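LamCAT (Aquimarina, PDB 6JHJ) probably hydrolyses the beta-1,3-glucan laminarin as a marine bacterial family 16 glycoside hydrolase, here in an engineered variant. Local coordinates at residues Y80-A85 with I159-W164; A98-G103 with A116-E121. All blocks are in the same frame, centred on the assembly; numbering follows the deposited sequence.

Both contacts are antiparallel strand pairs of the beta-sandwich jelly roll that family 16 shares with the concanavalin clan, and their centres lie about 10 Å apart. Along the chain 80-85 comes first, then 98-103 and 116-121, then 159-164, so both halves of contact 2 fall between the halves of contact 1. Strands 81-88 and 95-103 are consecutive. The two pairs meet through their apolar faces: V83 and A85 of contact 1 pack on I119 and F99 of contact 2, and Y160 on M120. Contact 1 thus backs the strand pair that carries the family's ExDxxE motif, whose first glutamate is replaced by the engineered A116, through a shared hydrophobic core.

Contact 1 of 2, residues Y80-A85 with I159-W164; sequences YGKVEA and IYTIEW
The edge of the Y80 ring meets the face of the W164 indole in a T-shaped stack, planes 81° apart and Y80 CD1 3.5 Å from W164 NE1. A chi1 of 168° swings the indole away from W164 N, one face against the Y80 backbone, with Y80 N over the rim and Y80 CA 3.9 Å from the five-membered ring centroid. Both polar ends are satisfied elsewhere, Y80 OH by H194 and W164 NE1 by the carbonyl of F193. At G81 the backbone angles would drive a CB into the carbonyl of Y80. From here to A85 and Y160 the antiparallel ladder is regular, V83 CB packing on its buried face 3.8 Å from I162 CG1, against M101 of strand 95-103.

The other face is polar, and loose at the partly exposed K82 and E163. They run side by side, but K82 NZ stays 4.5 Å from E163 OE2, beyond a salt bridge; a water donates to E163 OE2 at 2.7 Å and touches K82 NZ only weakly. The close part is E84, whose OE1 accepts from T161 OG1 at 2.6 Å on the anti side, somewhat out of the carboxylate plane; I159 CG2 rests 3.4 Å from E84 CD. Six backbone hydrogen bonds join this amphipathic pair; the apolar face adds packing and the polar face the T161-E84 bond, with K82 and E163 linked only loosely through water.

Contact 2 of 2, residues A98-G103 with A116-E121; sequences AFWMLG and AIDIME
I119 lies across the F99 ring, its CD1 over one face at 3.9 Å from the centroid and its CG2 3.6 Å from F99 CD2. F99 has CG anti to the backbone N (chi1 167°), which turns a face of the ring to I119 CD1, and V83 and A85 of strand 81-88 also pack on it. M101 crosses the same isoleucine obliquely, with M101 CG 3.9 Å from I119 CD1. This reach is consistent with I119 being the extra residue of a classic beta bulge: F99 O accepts from I119 N and M120 N, each at 2.9 Å, and the I119 bond is the more bent (133° at the hydrogen). Replacing F99 by an alanine would probably leave I119 CD1 without the ring face it rests on and open a gap beside V83 and A85.

The opposite face differs. W100 and D118 point the same way side by side, indole and carboxylate planes 46° apart, with D118 OD1 3.4 Å from W100 CB; W100 NE1 is hydrogen-bonded to N202 OD1. A116 CB, the engineered site, nears the indole at its edge, 4.3 Å from CE3 of W100. A116, D118 and E121 occupy the acidic positions of the family's ExDxxE motif, whose two glutamates are nucleophile and acid/base in relatives. The extra residue I119 shifts the register, so that E121 falls on the same face as A116 and D118, with F99, M101, I119 and M120 packed into the core on the other.

Contact 1 of 2, residues Y80-A85 with I159-W164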
loop_
_atom_site.group_PDB
_atom_site.type_symbol
_atom_site.label_atom_id
_atom_site.label_comp_id
_atom_site.label_asym_id
_atom_site.label_seq_id
_atom_site.Cartn_x
_atom_site.Cartn_y
_atom_site.Cartn_z
ATOM N N TYR A 80 -9.785 -7.805 10.633
ATOM C CA TYR A 80 -8.786 -7.975 11.714
ATOM C C TYR A 80 -7.666 -8.907 11.284
ATOM O O TYR A 80 -7.872 -9.798 10.414
ATOM C CB TYR A 80 -9.429 -8.467 13.012
ATOM C CG TYR A 80 -10.666 -7.719 13.398
ATOM C CD1 TYR A 80 -10.723 -6.328 13.299
ATOM C CD2 TYR A 80 -11.792 -8.384 13.932
ATOM C CE1 TYR A 80 -11.852 -5.624 13.674
ATOM C CE2 TYR A 80 -12.914 -7.693 14.308
ATOM C CZ TYR A 80 -12.922 -6.303 14.207
ATOM O OH TYR A 80 -14.037 -5.591 14.555
ATOM N N GLY A 81 -6.505 -8.748 11.922
ATOM C CA GLY A 81 -5.401 -9.675 11.685
ATOM C C GLY A 81 -4.057 -8.978 11.772
ATOM O O GLY A 81 -3.953 -7.763 12.106
ATOM N N LYS A 82 -3.039 -9.732 11.439
ATOM C CA LYS A 82 -1.700 -9.269 11.344
ATOM C C LYS A 82 -1.339 -9.343 9.858
ATOM O O LYS A 82 -1.368 -10.410 9.266
ATOM C CB LYS A 82 -0.732 -10.106 12.197
ATOM C CG LYS A 82 0.716 -9.753 12.044
ATOM C CD LYS A 82 1.601 -10.424 13.078
ATOM C CE LYS A 82 3.023 -10.456 12.548
ATOM N NZ LYS A 82 3.876 -10.891 13.706
ATOM N N VAL A 83 -0.979 -8.210 9.252
ATOM C CA VAL A 83 -0.790 -8.119 7.818
ATOM C C VAL A 83 0.606 -7.549 7.569
ATOM O O VAL A 83 0.946 -6.526 8.148
ATOM C CB VAL A 83 -1.837 -7.217 7.161
ATOM C CG1 VAL A 83 -1.642 -7.137 5.673
ATOM C CG2 VAL A 83 -3.252 -7.732 7.475
ATOM N N GLU A 84 1.439 -8.243 6.811
ATOM C CA GLU A 84 2.873 -7.929 6.768
ATOM C C GLU A 84 3.449 -8.189 5.424
ATOM O O GLU A 84 2.998 -9.104 4.694
ATOM C CB GLU A 84 3.567 -8.873 7.735
ATOM C CG GLU A 84 4.998 -8.639 8.018
ATOM C CD GLU A 84 5.427 -9.498 9.200
ATOM O OE1 GLU A 84 5.263 -9.011 10.317
ATOM O OE2 GLU A 84 5.887 -10.623 8.983
ATOM N N ALA A 85 4.484 -7.415 5.071
ATOM C CA ALA A 85 5.252 -7.666 3.852
ATOM C C ALA A 85 6.685 -7.250 4.099
ATOM O O ALA A 85 6.948 -6.313 4.864
ATOM C CB ALA A 85 4.665 -6.909 2.704
ATOM N N ILE A 159 10.687 -5.165 7.194
ATOM C CA ILE A 159 9.374 -5.801 7.402
ATOM C C ILE A 159 8.359 -4.776 7.899
ATOM O O ILE A 159 8.560 -4.169 8.929
ATOM C CB ILE A 159 9.494 -6.961 8.400
ATOM C CG1 ILE A 159 10.466 -8.016 7.783
ATOM C CG2 ILE A 159 8.173 -7.675 8.573
ATOM C CD1 ILE A 159 10.874 -9.101 8.755
ATOM N N TYR A 160 7.297 -4.579 7.145
ATOM C CA TYR A 160 6.233 -3.578 7.399
ATOM C C TYR A 160 4.988 -4.321 7.813
ATOM O O TYR A 160 4.508 -5.151 7.034
ATOM C CB TYR A 160 5.974 -2.769 6.161
ATOM C CG TYR A 160 7.210 -2.003 5.725
ATOM C CD1 TYR A 160 7.559 -0.812 6.391
ATOM C CD2 TYR A 160 8.043 -2.489 4.786
ATOM C CE1 TYR A 160 8.703 -0.134 6.046
ATOM C CE2 TYR A 160 9.206 -1.796 4.422
ATOM C CZ TYR A 160 9.528 -0.630 5.090
ATOM O OH TYR A 160 10.664 0.119 4.791
ATOM N N THR A 161 4.483 -4.028 8.997
ATOM C CA THR A 161 3.427 -4.816 9.620
ATOM C C THR A 161 2.344 -3.950 10.234
ATOM O O THR A 161 2.650 -2.928 10.856
ATOM C CB THR A 161 4.081 -5.609 10.764
ATOM O OG1 THR A 161 5.163 -6.396 10.257
ATOM C CG2 THR A 161 3.105 -6.518 11.438
ATOM N N ILE A 162 1.101 -4.449 10.242
ATOM C CA ILE A 162 0.112 -3.963 11.148
ATOM C C ILE A 162 -0.428 -5.126 11.970
ATOM O O ILE A 162 -0.466 -6.235 11.444
ATOM C CB ILE A 162 -1.098 -3.234 10.458
ATOM C CG1 ILE A 162 -1.745 -4.099 9.375
ATOM C CG2 ILE A 162 -0.699 -1.841 9.968
ATOM C CD1 ILE A 162 -3.115 -3.574 8.952
ATOM N N GLU A 163 -0.832 -4.849 13.202
ATOM C CA GLU A 163 -1.689 -5.744 13.992
ATOM C C GLU A 163 -3.008 -4.981 14.153
ATOM O O GLU A 163 -3.014 -3.869 14.606
ATOM C CB GLU A 163 -1.043 -6.090 15.335
ATOM C CG GLU A 163 0.085 -7.087 15.227
ATOM C CD GLU A 163 0.750 -7.421 16.565
ATOM O OE1 GLU A 163 0.260 -6.918 17.611
ATOM O OE2 GLU A 163 1.802 -8.055 16.469
ATOM N N TRP A 164 -4.100 -5.575 13.778
ATOM C CA TRP A 164 -5.421 -4.977 13.747
ATOM C C TRP A 164 -6.448 -5.876 14.441
ATOM O O TRP A 164 -6.585 -7.037 14.064
ATOM C CB TRP A 164 -5.785 -4.806 12.287
ATOM C CG TRP A 164 -7.175 -4.462 11.881
ATOM C CD1 TRP A 164 -8.064 -3.689 12.530
ATOM C CD2 TRP A 164 -7.750 -4.763 10.613
ATOM N NE1 TRP A 164 -9.206 -3.524 11.770
ATOM C CE2 TRP A 164 -9.058 -4.229 10.610
ATOM C CE3 TRP A 164 -7.338 -5.525 9.523
ATOM C CZ2 TRP A 164 -9.919 -4.367 9.520
ATOM C CZ3 TRP A 164 -8.226 -5.698 8.431
ATOM C CH2 TRP A 164 -9.525 -5.140 8.480
HETATM O O HOH W 1 3.955 -7.729 14.953
#

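Contact 2 of 2, residues A98-G103 with A116-E121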
loop_
_atom_site.group_PDB
_atom_site.type_symbol
_atom_site.label_atom_id
_atom_site.label_comp_id
_atom_site.label_asym_id
_atom_site.label_seq_id
_atom_site.Cartn_x
_atom_site.Cartn_y
_atom_site.Cartn_z
ATOM N N ALA A 98 3.728 1.999 -2.002
ATOM C CA ALA A 98 2.848 1.751 -0.915
ATOM C C ALA A 98 2.439 0.300 -0.777
ATOM O O ALA A 98 2.372 -0.437 -1.757
ATOM C CB ALA A 98 1.650 2.665 -1.119
ATOM N N PHE A 99 2.105 -0.086 0.454
ATOM C CA PHE A 99 1.615 -1.407 0.853
ATOM C C PHE A 99 0.443 -1.042 1.746
ATOM O O PHE A 99 0.652 -0.368 2.764
ATOM C CB PHE A 99 2.694 -2.165 1.601
ATOM C CG PHE A 99 2.206 -3.409 2.324
ATOM C CD1 PHE A 99 1.334 -4.305 1.702
ATOM C CD2 PHE A 99 2.686 -3.729 3.561
ATOM C CE1 PHE A 99 0.945 -5.476 2.337
ATOM C CE2 PHE A 99 2.271 -4.912 4.184
ATOM C CZ PHE A 99 1.399 -5.764 3.579
ATOM N N TRP A 100 -0.768 -1.395 1.366
ATOM C CA TRP A 100 -1.924 -0.850 2.019
ATOM C C TRP A 100 -3.136 -1.679 1.811
ATOM O O TRP A 100 -3.090 -2.761 1.158
ATOM C CB TRP A 100 -2.152 0.566 1.513
ATOM C CG TRP A 100 -2.313 0.829 0.053
ATOM C CD1 TRP A 100 -1.427 0.584 -0.941
ATOM C CD2 TRP A 100 -3.403 1.544 -0.574
ATOM N NE1 TRP A 100 -1.884 1.104 -2.121
ATOM C CE2 TRP A 100 -3.112 1.657 -1.934
ATOM C CE3 TRP A 100 -4.604 2.055 -0.111
ATOM C CZ2 TRP A 100 -3.952 2.339 -2.820
ATOM C CZ3 TRP A 100 -5.441 2.713 -0.985
ATOM C CH2 TRP A 100 -5.123 2.833 -2.326
ATOM N N MET A 101 -4.234 -1.231 2.413
ATOM C CA MET A 101 -5.520 -1.960 2.374
ATOM C C MET A 101 -6.675 -0.991 2.147
ATOM O O MET A 101 -6.617 0.142 2.645
ATOM C CB MET A 101 -5.743 -2.727 3.665
ATOM C CG MET A 101 -4.556 -3.532 4.097
ATOM S SD MET A 101 -4.958 -4.591 5.547
ATOM C CE MET A 101 -5.864 -5.955 4.773
ATOM N N LEU A 102 -7.722 -1.467 1.503
ATOM C CA LEU A 102 -8.992 -0.766 1.324
ATOM C C LEU A 102 -10.171 -1.620 1.769
ATOM O O LEU A 102 -10.166 -2.827 1.607
ATOM C CB LEU A 102 -9.209 -0.379 -0.137
ATOM C CG LEU A 102 -8.437 0.808 -0.675
ATOM C CD1 LEU A 102 -8.409 0.860 -2.198
ATOM C CD2 LEU A 102 -8.979 2.097 -0.103
ATOM N N GLY A 103 -11.228 -0.985 2.213
ATOM C CA GLY A 103 -12.449 -1.713 2.595
ATOM C C GLY A 103 -13.084 -2.330 1.339
ATOM O O GLY A 103 -13.194 -1.670 0.292
ATOM N N ALA A 116 -9.081 3.241 4.469
ATOM C CA ALA A 116 -7.848 2.697 3.998
ATOM C C ALA A 116 -6.894 2.561 5.161
ATOM O O ALA A 116 -6.819 3.489 6.006
ATOM C CB ALA A 116 -7.235 3.610 2.925
ATOM N N ILE A 117 -6.105 1.497 5.172
ATOM C CA ILE A 117 -5.044 1.336 6.150
ATOM C C ILE A 117 -3.750 1.291 5.345
ATOM O O ILE A 117 -3.517 0.287 4.623
ATOM C CB ILE A 117 -5.153 0.002 6.960
ATOM C CG1 ILE A 117 -6.538 -0.201 7.509
ATOM C CG2 ILE A 117 -4.061 0.034 8.087
ATOM C CD1 ILE A 117 -6.738 -1.536 8.168
ATOM N N ASP A 118 -2.940 2.351 5.403
ATOM C CA ASP A 118 -1.658 2.346 4.747
ATOM C C ASP A 118 -0.636 1.716 5.703
ATOM O O ASP A 118 -0.295 2.337 6.737
ATOM C CB ASP A 118 -1.234 3.753 4.391
ATOM C CG ASP A 118 -2.171 4.422 3.363
ATOM O OD1 ASP A 118 -2.365 3.904 2.282
ATOM O OD2 ASP A 118 -2.645 5.470 3.593
ATOM N N ILE A 119 -0.134 0.533 5.387
ATOM C CA ILE A 119 0.777 -0.164 6.226
ATOM C C ILE A 119 2.176 0.350 6.029
ATOM O O ILE A 119 2.945 0.490 6.997
ATOM C CB ILE A 119 0.725 -1.660 5.923
ATOM C CG1 ILE A 119 -0.680 -2.234 6.200
ATOM C CG2 ILE A 119 1.783 -2.396 6.757
ATOM C CD1 ILE A 119 -0.903 -3.591 5.580
ATOM N N MET A 120 2.471 0.715 4.791
ATOM C CA MET A 120 3.748 1.389 4.458
ATOM C C MET A 120 3.552 2.336 3.302
ATOM O O MET A 120 2.963 1.950 2.341
ATOM C CB MET A 120 4.825 0.395 4.025
ATOM C CG MET A 120 6.180 0.987 3.786
ATOM S SD MET A 120 6.321 1.903 2.205
ATOM C CE MET A 120 6.071 0.586 1.031
ATOM N N GLU A 121 3.937 3.588 3.483
ATOM C CA GLU A 121 4.116 4.502 2.380
ATOM C C GLU A 121 5.460 5.153 2.505
ATOM O O GLU A 121 5.913 5.441 3.585
ATOM C CB GLU A 121 3.001 5.547 2.357
ATOM C CG GLU A 121 1.665 5.009 1.847
ATOM C CD GLU A 121 0.587 6.110 1.813
ATOM O OE1 GLU A 121 0.073 6.440 2.903
ATOM O OE2 GLU A 121 0.286 6.601 0.685
#